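Side-chain contact in esterase (Thermotoga maritima, PDB 3DOH), which probably hydrolyses carboxylic ester bonds as a thermostable esterase that joins an immunoglobulin-like domain to an alpha/beta-hydrolase domain: residues V322-S327 against V341-Y346. Residues are numbered along the deposited sequence; the frame is centred on the assembly and turned at random.
Sequences VPVENS and VRYTEY
Val-324, where the chain leads into helix 325-336, and Ser-327 within it face Glu-345 and Tyr-343 of strand 341-346, with 8.2 Å between the CA atoms of Val-324 and Glu-345 and 8.7 Å between those of Ser-327 and Tyr-343. Backbone bonds from Asn-326 N to Pro-323 O and from Ser-327 N to Val-324 O hold the chain here.

One methyl group does much of the work. With chi1 at 59°, it is CG2 of Val-324, anti to the backbone N, that is turned onto the strand, meeting Tyr-343 OH at 3.4 Å and the Glu-345 carboxylate carbon CD at 3.4 Å. The valine crosses both side chains at about a right angle, a compact, branched apolar group set against the junction of two polar ends. Those ends are bonded to each other: Tyr-343 OH donates to Glu-345 OE1 at 2.6 Å, on the anti side of the carboxylate and 21° out of its plane. Tyrosine suits this place because its ring offers apolar carbon to Ser-327 and, further along the helix, to Val-331, while its hydroxyl remains satisfied. The extended chain of Glu-345, its CG anti to N (chi1 -178°), carries the carboxylate out to that hydroxyl, and the other oxygen, OE2, forms a salt bridge with Arg-328, so both oxygens of this buried acid have partners. Ser-327, whose small side chain probably lets the helix lie close to the sheet, lays CB obliquely against the tyrosine ring, 3.8 Å from CE1. Val-211 of the second subunit packs on the tyrosine too.

This is helix-on-sheet packing within a beta-alpha-beta unit of the hydrolase domain: Ser-327 also rests on Val-313 and His-315, and helix 325-336 links parallel strands 311-316 and 341-346, the latter outermost in the sheet within this chain.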
loop_
_atom_site.group_PDB
_atom_site.type_symbol
_atom_site.label_atom_id
_atom_site.label_comp_id
_atom_site.label_asym_id
_atom_site.label_seq_id
_atom_site.Cartn_x
_atom_site.Cartn_y
_atom_site.Cartn_z
ATOM N N VAL A 322 -31.919 18.936 6.613
ATOM C CA VAL A 322 -32.997 19.098 7.552
ATOM C C VAL A 322 -32.417 19.172 8.964
ATOM O O VAL A 322 -32.050 18.153 9.541
ATOM C CB VAL A 322 -33.987 17.923 7.481
ATOM C CG1 VAL A 322 -35.033 18.027 8.610
ATOM C CG2 VAL A 322 -34.679 17.841 6.075
ATOM N N PRO A 323 -32.337 20.394 9.531
ATOM C CA PRO A 323 -31.706 20.668 10.837
ATOM C C PRO A 323 -32.215 19.659 11.861
ATOM O O PRO A 323 -33.416 19.343 11.858
ATOM C CB PRO A 323 -32.248 22.056 11.209
ATOM C CG PRO A 323 -32.831 22.652 9.978
ATOM C CD PRO A 323 -32.925 21.596 8.908
ATOM N N VAL A 324 -31.338 19.135 12.714
ATOM C CA VAL A 324 -31.743 18.068 13.650
ATOM C C VAL A 324 -32.728 18.657 14.677
ATOM O O VAL A 324 -33.553 17.933 15.285
ATOM C CB VAL A 324 -30.500 17.422 14.335
ATOM C CG1 VAL A 324 -29.686 18.475 15.124
ATOM C CG2 VAL A 324 -30.871 16.251 15.235
ATOM N N GLU A 325 -32.646 19.985 14.860
ATOM C CA GLU A 325 -33.525 20.681 15.807
ATOM C C GLU A 325 -35.009 20.406 15.485
ATOM O O GLU A 325 -35.849 20.363 16.364
ATOM C CB GLU A 325 -33.194 22.175 15.831
ATOM C CG GLU A 325 -34.229 23.050 16.517
ATOM C CD GLU A 325 -34.027 23.136 18.045
ATOM O OE1 GLU A 325 -33.656 22.100 18.701
ATOM O OE2 GLU A 325 -34.239 24.265 18.584
ATOM N N ASN A 326 -35.308 20.206 14.208
ATOM C CA ASN A 326 -36.609 19.796 13.779
ATOM C C ASN A 326 -37.163 18.556 14.503
ATOM O O ASN A 326 -38.340 18.520 14.838
ATOM C CB ASN A 326 -36.550 19.556 12.293
ATOM C CG ASN A 326 -36.859 20.792 11.490
ATOM O OD1 ASN A 326 -38.008 21.027 11.164
ATOM N ND2 ASN A 326 -35.854 21.570 11.151
ATOM N N SER A 327 -36.338 17.539 14.738
ATOM C CA SER A 327 -36.774 16.375 15.528
ATOM C C SER A 327 -36.722 16.667 17.022
ATOM O O SER A 327 -37.672 16.356 17.747
ATOM C CB SER A 327 -35.913 15.151 15.246
ATOM O OG SER A 327 -36.288 14.602 14.024
ATOM N N VAL A 341 -42.597 8.329 23.530
ATOM C CA VAL A 341 -41.667 8.744 22.477
ATOM C C VAL A 341 -40.275 8.188 22.740
ATOM O O VAL A 341 -39.781 8.331 23.848
ATOM C CB VAL A 341 -41.572 10.295 22.364
ATOM C CG1 VAL A 341 -40.963 10.908 23.617
ATOM C CG2 VAL A 341 -40.783 10.704 21.139
ATOM N N ARG A 342 -39.655 7.560 21.730
ATOM C CA ARG A 342 -38.207 7.276 21.696
ATOM C C ARG A 342 -37.488 8.137 20.651
ATOM O O ARG A 342 -38.093 8.670 19.701
ATOM C CB ARG A 342 -37.912 5.825 21.364
ATOM C CG ARG A 342 -38.485 4.802 22.307
ATOM C CD ARG A 342 -38.138 3.410 21.813
ATOM N NE ARG A 342 -38.551 2.460 22.821
ATOM C CZ ARG A 342 -38.056 1.227 22.972
ATOM N NH1 ARG A 342 -37.102 0.755 22.157
ATOM N NH2 ARG A 342 -38.536 0.463 23.963
ATOM N N TYR A 343 -36.176 8.247 20.840
ATOM C CA TYR A 343 -35.341 9.132 20.070
ATOM C C TYR A 343 -33.913 8.663 20.109
ATOM O O TYR A 343 -33.273 8.647 21.174
ATOM C CB TYR A 343 -35.406 10.569 20.599
ATOM C CG TYR A 343 -34.696 11.560 19.728
ATOM C CD1 TYR A 343 -34.950 11.631 18.346
ATOM C CD2 TYR A 343 -33.791 12.439 20.275
ATOM C CE1 TYR A 343 -34.272 12.546 17.543
ATOM C CE2 TYR A 343 -33.127 13.368 19.503
ATOM C CZ TYR A 343 -33.352 13.438 18.147
ATOM O OH TYR A 343 -32.639 14.398 17.397
ATOM N N THR A 344 -33.448 8.278 18.923
ATOM C CA THR A 344 -32.087 7.967 18.618
ATOM C C THR A 344 -31.617 9.100 17.706
ATOM O O THR A 344 -32.181 9.280 16.630
ATOM C CB THR A 344 -32.065 6.659 17.830
ATOM O OG1 THR A 344 -32.713 5.652 18.601
ATOM C CG2 THR A 344 -30.646 6.221 17.522
ATOM N N GLU A 345 -30.609 9.864 18.135
ATOM C CA GLU A 345 -30.001 10.900 17.302
ATOM C C GLU A 345 -28.566 10.546 17.026
ATOM O O GLU A 345 -27.708 10.644 17.921
ATOM C CB GLU A 345 -30.044 12.248 17.976
ATOM C CG GLU A 345 -29.480 13.386 17.142
ATOM C CD GLU A 345 -29.385 14.705 17.926
ATOM O OE1 GLU A 345 -30.409 15.177 18.474
ATOM O OE2 GLU A 345 -28.273 15.272 18.015
ATOM N N TYR A 346 -28.314 10.139 15.788
ATOM C CA TYR A 346 -26.983 9.820 15.305
ATOM C C TYR A 346 -25.965 10.967 15.481
ATOM O O TYR A 346 -26.126 12.045 14.893
ATOM C CB TYR A 346 -27.050 9.378 13.823
ATOM C CG TYR A 346 -27.953 8.186 13.577
ATOM C CD1 TYR A 346 -27.583 6.918 14.027
ATOM C CD2 TYR A 346 -29.171 8.324 12.902
ATOM C CE1 TYR A 346 -28.395 5.800 13.833
ATOM C CE2 TYR A 346 -30.006 7.212 12.683
ATOM C CZ TYR A 346 -29.597 5.947 13.160
ATOM O OH TYR A 346 -30.375 4.833 12.986
#